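PDB 3CRJ: transcription regulator from Haloarcula marismortui ATCC 43049, which probably binds regulatory DNA as a TetR-family transcription factor and represses transcription of its target genes. Local coordinates for residues L35-I40 with A49-Y54; Q21-A26 with D59-A64; Q15-M20 with L66-E71. All coordinates share one frame; numbering follows the deposited sequence.

Contact 1. Residues L35-I40 with A49-Y54; sequences LTIQRI and AAVHYY
Ile37 and Val51 bring the backbones closest together here, their CA atoms 7.3 Å apart, where the first turn of helix 37-44 faces the short helix 48-52. Both helices belong to the predicted helix-turn-helix, helix 48-52 probably as its recognition helix. CG2 of Ile37 does double duty. It meets Val51 CG2 at 3.4 Å and also lies over one face of the His52 imidazole, 3.9 Å from the ring centroid and displaced to the rim, in a CH-pi contact. The other branch takes the ring's outer end, Ile37 CG1 lying 3.7 Å from His52 NE2. Because chi1 of Ile37 is -54°, CG2 stands opposite the backbone N while CG1 lies beside it, and the two branches can share the ring and the valine. Thr36 sits at the N-cap of helix 37-44, its OG1 accepting from Arg39 N at 2.9 Å. Replacing Ile37 by an alanine would probably open a gap beside Val51 and leave the His52 ring freer to turn. Leu61 of helix 58-78 also packs on Ile37 and Val51. With dispersion and CH-pi forces as its links, the contact joins the helices without directional polar bonds, the His52 ring lying at the exposed margin.

Contact 2. Residues Q21-A26 with D59-A64; sequences QATYRA and DDLLAA
In the N-terminal helical domain that carries the helix-turn-helix of TetR-family regulators, Thr23 on helix 12-30 packs against Leu61 and Leu62 on helix 58-78. The CA atoms of Thr23 and Leu62 come within 8.1 Å, a separation that a threonine and the ends of two leucines are enough to span. The methyl of Thr23 leads: CG2 reaches Leu61 CD2 at 3.4 Å and Leu62 CD2 at 3.9 Å, so that one small group touches two consecutive residues of the facing helix. The threonine and Leu61 run past one another in opposite directions, whereas Leu62 meets Thr23 at a slant.

Torsions divide the work within each residue. Thr23 has chi1 at -43°, which turns its methyl away from its own backbone N and leaves the hydroxyl beside that N. From there OG1 hydrogen-bonds to Ile19 O, one turn back along the same helix, so this buried polar atom is satisfied within its own helix. Leu61 CD2 lies 3.5 Å from Thr23 OG1, as a van der Waals neighbour. Leu61 extends with CG opposite its backbone N (chi1 -168°), carrying CD2 across to the threonine.

Thr23 thus spends its oxygen on its own backbone and its methyl on the facing helix. In the TetR fold helices 12-30 and 58-78 pack beside the helix-turn-helix, and here Leu61 extends the same hydrophobic interior to Ile40 of helix 37-44. Leu62 packs on Tyr32 and on Phe123 of helix 121-148, while Phe65 lies against Thr23 one turn further along helix 58-78.

Contact 3. Residues Q15-M20 with L66-E71; sequences QTEEIM and LDYLLE
Chi1 of Tyr68, 168°, holds CG opposite the backbone N and lays the ring against Met20, a selenomethionine here. The backbone of Met20 already presents CB to that ring, and its chi1 of -71° sets CG beside its own N, over the CD1 side of the ring, with Met20 CG 3.6 Å from Tyr68 CD1. CB of Met20 sits almost directly above the ring centre, 3.6 Å from the centroid and 11° off the normal, in a CH-pi contact. Bends further along the chain draw the selenium back past the root of the tyrosine; Met20 SE lies 5.2 Å from the Tyr68 ring centroid, an oblique Met-aromatic contact. At the ring edge, near its plane, Glu17 OE1 lies 4.1 Å from Tyr68 CE1, a loose approach at the exposed margin. Tyr68 OH and Arg72 NE, on the same helix, form a weak hydrogen bond. Tyr55, in the loop before helix 58-78, packs on Met20 from outside the pair. Helix 12-30 thus packs here on helix 58-78, which in TetR-family proteins links the DNA-binding domain to the C-terminal domain. Leu66 and Leu69 rest on helix 104-115, and Asp67 forms a salt bridge with Arg126 of helix 121-148.

Contacts 2 and 3 join the same two helices, 12-30 and 58-78, their centres about 7 Å apart, whereas contact 1 joins the two short helices nested within the loop that both close. Contact 2 is the buried one, aliphatic methyls with a hydroxyl turned back to its own helix. Contacts 1 and 3 are partly buried, and in each an aliphatic group lies over a ring face; in contact 1 the ring is the exposed His52, in contact 3 an exposed Glu17 stands at the tyrosine edge. Leu35 CD2 of contact 1 lies 3.7 Å from Ala26 CB of contact 2. Ile19 and Gln15 of contact 3 pack against Tyr54, just after helix 48-52.

Contact 1. Residues L35-I40 with A49-Y54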
loop_
_atom_site.group_PDB
_atom_site.type_symbol
_atom_site.label_atom_id
_atom_site.label_comp_id
_atom_site.label_asym_id
_atom_site.label_seq_id
_atom_site.Cartn_x
_atom_site.Cartn_y
_atom_site.Cartn_z
ATOM N N LEU A 35 -2.410 -19.995 -5.902
ATOM C CA LEU A 35 -2.995 -20.104 -7.222
ATOM C C LEU A 35 -2.134 -21.051 -8.000
ATOM O O LEU A 35 -0.904 -21.053 -7.862
ATOM C CB LEU A 35 -2.967 -18.769 -7.929
ATOM C CG LEU A 35 -4.187 -18.319 -8.726
ATOM C CD1 LEU A 35 -3.674 -17.801 -10.028
ATOM C CD2 LEU A 35 -5.196 -19.417 -8.985
ATOM N N THR A 36 -2.785 -21.865 -8.813
ATOM C CA THR A 36 -2.102 -22.757 -9.741
ATOM C C THR A 36 -2.908 -22.797 -11.034
ATOM O O THR A 36 -4.133 -22.831 -11.006
ATOM C CB THR A 36 -1.970 -24.212 -9.188
ATOM O OG1 THR A 36 -3.261 -24.838 -9.123
ATOM C CG2 THR A 36 -1.334 -24.235 -7.820
ATOM N N ILE A 37 -2.226 -22.796 -12.171
ATOM C CA ILE A 37 -2.868 -23.139 -13.440
ATOM C C ILE A 37 -3.966 -24.198 -13.190
ATOM O O ILE A 37 -5.120 -24.040 -13.608
ATOM C CB ILE A 37 -1.830 -23.677 -14.440
ATOM C CG1 ILE A 37 -0.662 -22.687 -14.615
ATOM C CG2 ILE A 37 -2.484 -24.065 -15.767
ATOM C CD1 ILE A 37 -0.960 -21.491 -15.506
ATOM N N GLN A 38 -3.617 -25.252 -12.456
ATOM C CA GLN A 38 -4.570 -26.295 -12.208
ATOM C C GLN A 38 -5.874 -25.739 -11.652
ATOM O O GLN A 38 -6.965 -26.101 -12.119
ATOM C CB GLN A 38 -4.008 -27.340 -11.265
ATOM C CG GLN A 38 -4.967 -28.496 -11.060
ATOM C CD GLN A 38 -5.712 -28.887 -12.356
ATOM O OE1 GLN A 38 -6.931 -28.663 -12.474
ATOM N NE2 GLN A 38 -4.981 -29.455 -13.335
ATOM N N ARG A 39 -5.764 -24.862 -10.658
ATOM C CA ARG A 39 -6.955 -24.369 -9.977
ATOM C C ARG A 39 -7.722 -23.416 -10.885
ATOM O O ARG A 39 -8.953 -23.472 -10.970
ATOM C CB ARG A 39 -6.600 -23.748 -8.632
ATOM C CG ARG A 39 -6.518 -24.799 -7.534
ATOM C CD ARG A 39 -5.678 -24.313 -6.393
ATOM N NE ARG A 39 -5.337 -25.396 -5.474
ATOM C CZ ARG A 39 -5.083 -25.222 -4.177
ATOM N NH1 ARG A 39 -5.131 -24.015 -3.639
ATOM N NH2 ARG A 39 -4.793 -26.250 -3.409
ATOM N N ILE A 40 -6.974 -22.579 -11.596
ATOM C CA ILE A 40 -7.510 -21.837 -12.720
ATOM C C ILE A 40 -8.271 -22.779 -13.654
ATOM O O ILE A 40 -9.451 -22.566 -13.928
ATOM C CB ILE A 40 -6.392 -21.143 -13.475
ATOM C CG1 ILE A 40 -5.664 -20.189 -12.527
ATOM C CG2 ILE A 40 -6.946 -20.457 -14.725
ATOM C CD1 ILE A 40 -4.510 -19.443 -13.164
ATOM N N ALA A 49 -4.333 -28.222 -19.993
ATOM C CA ALA A 49 -3.691 -27.878 -21.253
ATOM C C ALA A 49 -4.508 -26.910 -22.100
ATOM O O ALA A 49 -3.992 -26.317 -23.039
ATOM C CB ALA A 49 -3.391 -29.157 -22.057
ATOM N N ALA A 50 -5.789 -26.770 -21.801
ATOM C CA ALA A 50 -6.580 -25.755 -22.479
ATOM C C ALA A 50 -6.218 -24.336 -21.975
ATOM O O ALA A 50 -6.413 -23.363 -22.697
ATOM C CB ALA A 50 -8.068 -26.040 -22.334
ATOM N N VAL A 51 -5.689 -24.215 -20.757
ATOM C CA VAL A 51 -5.083 -22.955 -20.347
ATOM C C VAL A 51 -3.622 -22.814 -20.800
ATOM O O VAL A 51 -3.226 -21.739 -21.257
ATOM C CB VAL A 51 -5.361 -22.551 -18.835
ATOM C CG1 VAL A 51 -6.188 -23.581 -18.108
ATOM C CG2 VAL A 51 -4.083 -22.142 -18.067
ATOM N N HIS A 52 -2.833 -23.889 -20.733
ATOM C CA HIS A 52 -1.440 -23.818 -21.224
ATOM C C HIS A 52 -1.325 -23.558 -22.720
ATOM O O HIS A 52 -0.240 -23.235 -23.230
ATOM C CB HIS A 52 -0.627 -25.043 -20.836
ATOM C CG HIS A 52 -0.065 -24.964 -19.457
ATOM N ND1 HIS A 52 -0.074 -26.030 -18.583
ATOM C CD2 HIS A 52 0.504 -23.937 -18.791
ATOM C CE1 HIS A 52 0.470 -25.666 -17.438
ATOM N NE2 HIS A 52 0.822 -24.397 -17.536
ATOM N N TYR A 53 -2.450 -23.696 -23.416
ATOM C CA TYR A 53 -2.544 -23.322 -24.820
ATOM C C TYR A 53 -2.298 -21.817 -25.000
ATOM O O TYR A 53 -1.695 -21.405 -25.979
ATOM C CB TYR A 53 -3.905 -23.741 -25.395
ATOM C CG TYR A 53 -4.096 -23.441 -26.869
ATOM C CD1 TYR A 53 -4.651 -22.234 -27.284
ATOM C CD2 TYR A 53 -3.734 -24.365 -27.847
ATOM C CE1 TYR A 53 -4.837 -21.949 -28.639
ATOM C CE2 TYR A 53 -3.916 -24.088 -29.197
ATOM C CZ TYR A 53 -4.465 -22.875 -29.583
ATOM O OH TYR A 53 -4.649 -22.585 -30.913
ATOM N N TYR A 54 -2.745 -21.014 -24.039
ATOM C CA TYR A 54 -2.626 -19.566 -24.130
ATOM C C TYR A 54 -1.524 -18.990 -23.261
ATOM O O TYR A 54 -0.906 -17.995 -23.625
ATOM C CB TYR A 54 -3.959 -18.905 -23.790
ATOM C CG TYR A 54 -5.051 -19.304 -24.745
ATOM C CD1 TYR A 54 -5.154 -18.706 -26.001
ATOM C CD2 TYR A 54 -5.970 -20.290 -24.407
ATOM C CE1 TYR A 54 -6.148 -19.070 -26.889
ATOM C CE2 TYR A 54 -6.967 -20.666 -25.284
ATOM C CZ TYR A 54 -7.052 -20.049 -26.530
ATOM O OH TYR A 54 -8.039 -20.423 -27.422
#

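Contact 2. Residues Q21-A26 with D59-A64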
loop_
_atom_site.group_PDB
_atom_site.type_symbol
_atom_site.label_atom_id
_atom_site.label_comp_id
_atom_site.label_asym_id
_atom_site.label_seq_id
_atom_site.Cartn_x
_atom_site.Cartn_y
_atom_site.Cartn_z
ATOM N N GLN A 21 -11.904 -14.727 -16.539
ATOM C CA GLN A 21 -12.943 -14.910 -15.526
ATOM C C GLN A 21 -12.629 -16.033 -14.533
ATOM O O GLN A 21 -12.730 -15.841 -13.329
ATOM C CB GLN A 21 -14.298 -15.093 -16.192
ATOM C CG GLN A 21 -14.860 -13.795 -16.698
ATOM C CD GLN A 21 -15.775 -13.980 -17.878
ATOM O OE1 GLN A 21 -15.528 -13.434 -18.946
ATOM N NE2 GLN A 21 -16.839 -14.755 -17.699
ATOM N N ALA A 22 -12.222 -17.187 -15.036
ATOM C CA ALA A 22 -11.795 -18.284 -14.177
ATOM C C ALA A 22 -10.726 -17.776 -13.226
ATOM O O ALA A 22 -10.796 -18.029 -12.016
ATOM C CB ALA A 22 -11.255 -19.431 -14.994
ATOM N N THR A 23 -9.753 -17.046 -13.777
ATOM C CA THR A 23 -8.649 -16.479 -13.004
ATOM C C THR A 23 -9.170 -15.629 -11.857
ATOM O O THR A 23 -8.880 -15.918 -10.685
ATOM C CB THR A 23 -7.729 -15.669 -13.891
ATOM O OG1 THR A 23 -7.522 -16.399 -15.094
ATOM C CG2 THR A 23 -6.387 -15.449 -13.209
ATOM N N TYR A 24 -9.965 -14.617 -12.189
ATOM C CA TYR A 24 -10.630 -13.847 -11.173
ATOM C C TYR A 24 -11.185 -14.773 -10.091
ATOM O O TYR A 24 -10.850 -14.598 -8.920
ATOM C CB TYR A 24 -11.742 -13.004 -11.763
ATOM C CG TYR A 24 -12.576 -12.319 -10.721
ATOM C CD1 TYR A 24 -12.338 -10.997 -10.371
ATOM C CD2 TYR A 24 -13.619 -12.989 -10.090
ATOM C CE1 TYR A 24 -13.125 -10.351 -9.399
ATOM C CE2 TYR A 24 -14.412 -12.366 -9.116
ATOM C CZ TYR A 24 -14.155 -11.054 -8.773
ATOM O OH TYR A 24 -14.934 -10.449 -7.814
ATOM N N ARG A 25 -12.002 -15.764 -10.474
ATOM C CA ARG A 25 -12.687 -16.615 -9.487
ATOM C C ARG A 25 -11.706 -17.395 -8.632
ATOM O O ARG A 25 -11.919 -17.557 -7.433
ATOM C CB ARG A 25 -13.692 -17.567 -10.135
ATOM C CG ARG A 25 -15.011 -16.913 -10.551
ATOM C CD ARG A 25 -16.056 -17.967 -10.872
ATOM N NE ARG A 25 -15.685 -18.852 -11.987
ATOM C CZ ARG A 25 -15.739 -18.519 -13.278
ATOM N NH1 ARG A 25 -16.155 -17.315 -13.654
ATOM N NH2 ARG A 25 -15.376 -19.394 -14.204
ATOM N N ALA A 26 -10.617 -17.832 -9.240
ATOM C CA ALA A 26 -9.668 -18.716 -8.587
ATOM C C ALA A 26 -8.783 -17.920 -7.621
ATOM O O ALA A 26 -8.553 -18.348 -6.460
ATOM C CB ALA A 26 -8.837 -19.431 -9.624
ATOM N N ASP A 59 2.696 -16.882 -13.985
ATOM C CA ASP A 59 3.128 -15.492 -14.146
ATOM C C ASP A 59 2.723 -14.841 -15.466
ATOM O O ASP A 59 2.313 -13.679 -15.477
ATOM C CB ASP A 59 4.640 -15.351 -13.930
ATOM C CG ASP A 59 5.025 -15.387 -12.461
ATOM O OD1 ASP A 59 6.245 -15.250 -12.182
ATOM O OD2 ASP A 59 4.118 -15.538 -11.590
ATOM N N ASP A 60 2.841 -15.563 -16.573
ATOM C CA ASP A 60 2.367 -15.022 -17.838
ATOM C C ASP A 60 0.884 -14.724 -17.723
ATOM O O ASP A 60 0.400 -13.676 -18.148
ATOM C CB ASP A 60 2.566 -16.033 -18.964
ATOM C CG ASP A 60 4.023 -16.259 -19.305
ATOM O OD1 ASP A 60 4.875 -16.119 -18.397
ATOM O OD2 ASP A 60 4.304 -16.599 -20.483
ATOM N N LEU A 61 0.173 -15.672 -17.117
ATOM C CA LEU A 61 -1.268 -15.632 -17.026
ATOM C C LEU A 61 -1.721 -14.439 -16.201
ATOM O O LEU A 61 -2.672 -13.758 -16.568
ATOM C CB LEU A 61 -1.779 -16.939 -16.435
ATOM C CG LEU A 61 -3.281 -17.167 -16.547
ATOM C CD1 LEU A 61 -3.547 -18.640 -16.637
ATOM C CD2 LEU A 61 -4.031 -16.544 -15.372
ATOM N N LEU A 62 -1.023 -14.170 -15.106
ATOM C CA LEU A 62 -1.387 -13.062 -14.241
ATOM C C LEU A 62 -0.949 -11.703 -14.782
ATOM O O LEU A 62 -1.521 -10.673 -14.431
ATOM C CB LEU A 62 -0.850 -13.300 -12.837
ATOM C CG LEU A 62 -1.492 -14.449 -12.053
ATOM C CD1 LEU A 62 -0.757 -14.645 -10.744
ATOM C CD2 LEU A 62 -2.995 -14.200 -11.797
ATOM N N ALA A 63 0.066 -11.677 -15.638
ATOM C CA ALA A 63 0.391 -10.416 -16.282
ATOM C C ALA A 63 -0.801 -10.051 -17.151
ATOM O O ALA A 63 -1.306 -8.927 -17.080
ATOM C CB ALA A 63 1.657 -10.517 -17.103
ATOM N N ALA A 64 -1.268 -11.028 -17.931
ATOM C CA ALA A 64 -2.494 -10.884 -18.734
ATOM C C ALA A 64 -3.696 -10.448 -17.872
ATOM O O ALA A 64 -4.434 -9.538 -18.259
ATOM C CB ALA A 64 -2.794 -12.165 -19.480
#

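Contact 3. Residues Q15-M20 with L66-E71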
loop_
_atom_site.group_PDB
_atom_site.type_symbol
_atom_site.label_atom_id
_atom_site.label_comp_id
_atom_site.label_asym_id
_atom_site.label_seq_id
_atom_site.Cartn_x
_atom_site.Cartn_y
_atom_site.Cartn_z
ATOM N N GLN A 15 -12.037 -17.533 -25.480
ATOM C CA GLN A 15 -11.273 -18.361 -24.542
ATOM C C GLN A 15 -10.488 -17.548 -23.519
ATOM O O GLN A 15 -10.428 -17.903 -22.343
ATOM C CB GLN A 15 -10.296 -19.247 -25.316
ATOM C CG GLN A 15 -10.695 -20.703 -25.462
ATOM C CD GLN A 15 -12.078 -20.870 -26.030
ATOM O OE1 GLN A 15 -13.073 -20.781 -25.305
ATOM N NE2 GLN A 15 -12.154 -21.127 -27.329
ATOM N N THR A 16 -9.856 -16.481 -23.992
ATOM C CA THR A 16 -9.098 -15.567 -23.156
ATOM C C THR A 16 -10.010 -15.029 -22.036
ATOM O O THR A 16 -9.699 -15.177 -20.850
ATOM C CB THR A 16 -8.499 -14.437 -24.044
ATOM O OG1 THR A 16 -7.705 -15.027 -25.083
ATOM C CG2 THR A 16 -7.635 -13.480 -23.251
ATOM N N GLU A 17 -11.148 -14.456 -22.428
ATOM C CA GLU A 17 -12.157 -13.923 -21.511
ATOM C C GLU A 17 -12.679 -14.941 -20.486
ATOM O O GLU A 17 -12.688 -14.671 -19.282
ATOM C CB GLU A 17 -13.318 -13.356 -22.315
ATOM C CG GLU A 17 -13.240 -11.865 -22.572
ATOM C CD GLU A 17 -14.223 -11.090 -21.709
ATOM O OE1 GLU A 17 -14.405 -11.471 -20.538
ATOM O OE2 GLU A 17 -14.824 -10.113 -22.205
ATOM N N GLU A 18 -13.118 -16.103 -20.965
ATOM C CA GLU A 18 -13.528 -17.192 -20.087
ATOM C C GLU A 18 -12.398 -17.576 -19.145
ATOM O O GLU A 18 -12.650 -17.879 -17.974
ATOM C CB GLU A 18 -13.908 -18.432 -20.889
ATOM C CG GLU A 18 -15.353 -18.569 -21.279
ATOM C CD GLU A 18 -15.642 -19.977 -21.750
ATOM O OE1 GLU A 18 -15.732 -20.873 -20.886
ATOM O OE2 GLU A 18 -15.758 -20.207 -22.971
ATOM N N ILE A 19 -11.161 -17.575 -19.659
ATOM C CA ILE A 19 -9.987 -17.849 -18.814
ATOM C C ILE A 19 -9.689 -16.720 -17.823
ATOM O O ILE A 19 -9.376 -16.996 -16.671
ATOM C CB ILE A 19 -8.720 -18.255 -19.617
ATOM C CG1 ILE A 19 -8.882 -19.673 -20.201
ATOM C CG2 ILE A 19 -7.493 -18.216 -18.716
ATOM C CD1 ILE A 19 -7.725 -20.148 -21.103
HETATM N N MSE A 20 -9.795 -15.461 -18.260
HETATM C CA MSE A 20 -9.634 -14.347 -17.331
HETATM C C MSE A 20 -10.653 -14.453 -16.197
HETATM O O MSE A 20 -10.310 -14.331 -15.037
HETATM C CB MSE A 20 -9.741 -13.005 -18.037
HETATM C CG MSE A 20 -8.553 -12.659 -18.958
HETATM SE SE MSE A 20 -6.724 -12.812 -18.197
HETATM C CE MSE A 20 -6.406 -14.731 -18.324
ATOM N N LEU A 66 -3.675 -8.831 -15.014
ATOM C CA LEU A 66 -3.553 -7.417 -14.720
ATOM C C LEU A 66 -4.041 -6.571 -15.914
ATOM O O LEU A 66 -4.908 -5.697 -15.748
ATOM C CB LEU A 66 -2.139 -7.067 -14.268
ATOM C CG LEU A 66 -1.828 -7.618 -12.860
ATOM C CD1 LEU A 66 -0.366 -7.432 -12.484
ATOM C CD2 LEU A 66 -2.714 -7.009 -11.814
ATOM N N ASP A 67 -3.543 -6.876 -17.116
ATOM C CA ASP A 67 -3.951 -6.153 -18.336
ATOM C C ASP A 67 -5.456 -6.145 -18.484
ATOM O O ASP A 67 -6.054 -5.131 -18.871
ATOM C CB ASP A 67 -3.325 -6.771 -19.584
ATOM C CG ASP A 67 -1.814 -6.670 -19.588
ATOM O OD1 ASP A 67 -1.188 -7.495 -20.285
ATOM O OD2 ASP A 67 -1.254 -5.772 -18.894
ATOM N N TYR A 68 -6.046 -7.289 -18.146
ATOM C CA TYR A 68 -7.484 -7.461 -18.134
ATOM C C TYR A 68 -8.165 -6.516 -17.149
ATOM O O TYR A 68 -9.116 -5.853 -17.517
ATOM C CB TYR A 68 -7.820 -8.927 -17.867
ATOM C CG TYR A 68 -9.247 -9.231 -17.540
ATOM C CD1 TYR A 68 -10.188 -9.423 -18.545
ATOM C CD2 TYR A 68 -9.654 -9.381 -16.211
ATOM C CE1 TYR A 68 -11.522 -9.738 -18.228
ATOM C CE2 TYR A 68 -10.968 -9.677 -15.876
ATOM C CZ TYR A 68 -11.907 -9.858 -16.882
ATOM O OH TYR A 68 -13.217 -10.165 -16.548
ATOM N N LEU A 69 -7.682 -6.436 -15.915
ATOM C CA LEU A 69 -8.320 -5.557 -14.944
ATOM C C LEU A 69 -8.201 -4.091 -15.365
ATOM O O LEU A 69 -9.112 -3.299 -15.129
ATOM C CB LEU A 69 -7.757 -5.747 -13.534
ATOM C CG LEU A 69 -7.863 -7.121 -12.875
ATOM C CD1 LEU A 69 -7.299 -7.112 -11.445
ATOM C CD2 LEU A 69 -9.297 -7.648 -12.873
ATOM N N LEU A 70 -7.092 -3.726 -16.002
ATOM C CA LEU A 70 -6.935 -2.361 -16.465
ATOM C C LEU A 70 -7.967 -2.026 -17.549
ATOM O O LEU A 70 -8.520 -0.935 -17.548
ATOM C CB LEU A 70 -5.495 -2.088 -16.941
ATOM C CG LEU A 70 -5.144 -0.654 -17.366
ATOM C CD1 LEU A 70 -5.386 0.289 -16.198
ATOM C CD2 LEU A 70 -3.710 -0.523 -17.905
ATOM N N GLU A 71 -8.226 -2.967 -18.455
ATOM C CA GLU A 71 -9.188 -2.746 -19.554
ATOM C C GLU A 71 -10.598 -2.567 -19.007
ATOM O O GLU A 71 -11.350 -1.692 -19.448
ATOM C CB GLU A 71 -9.197 -3.910 -20.553
ATOM C CG GLU A 71 -7.966 -4.080 -21.406
ATOM C CD GLU A 71 -8.064 -5.313 -22.305
ATOM O OE1 GLU A 71 -7.411 -6.339 -21.994
ATOM O OE2 GLU A 71 -8.813 -5.273 -23.322
#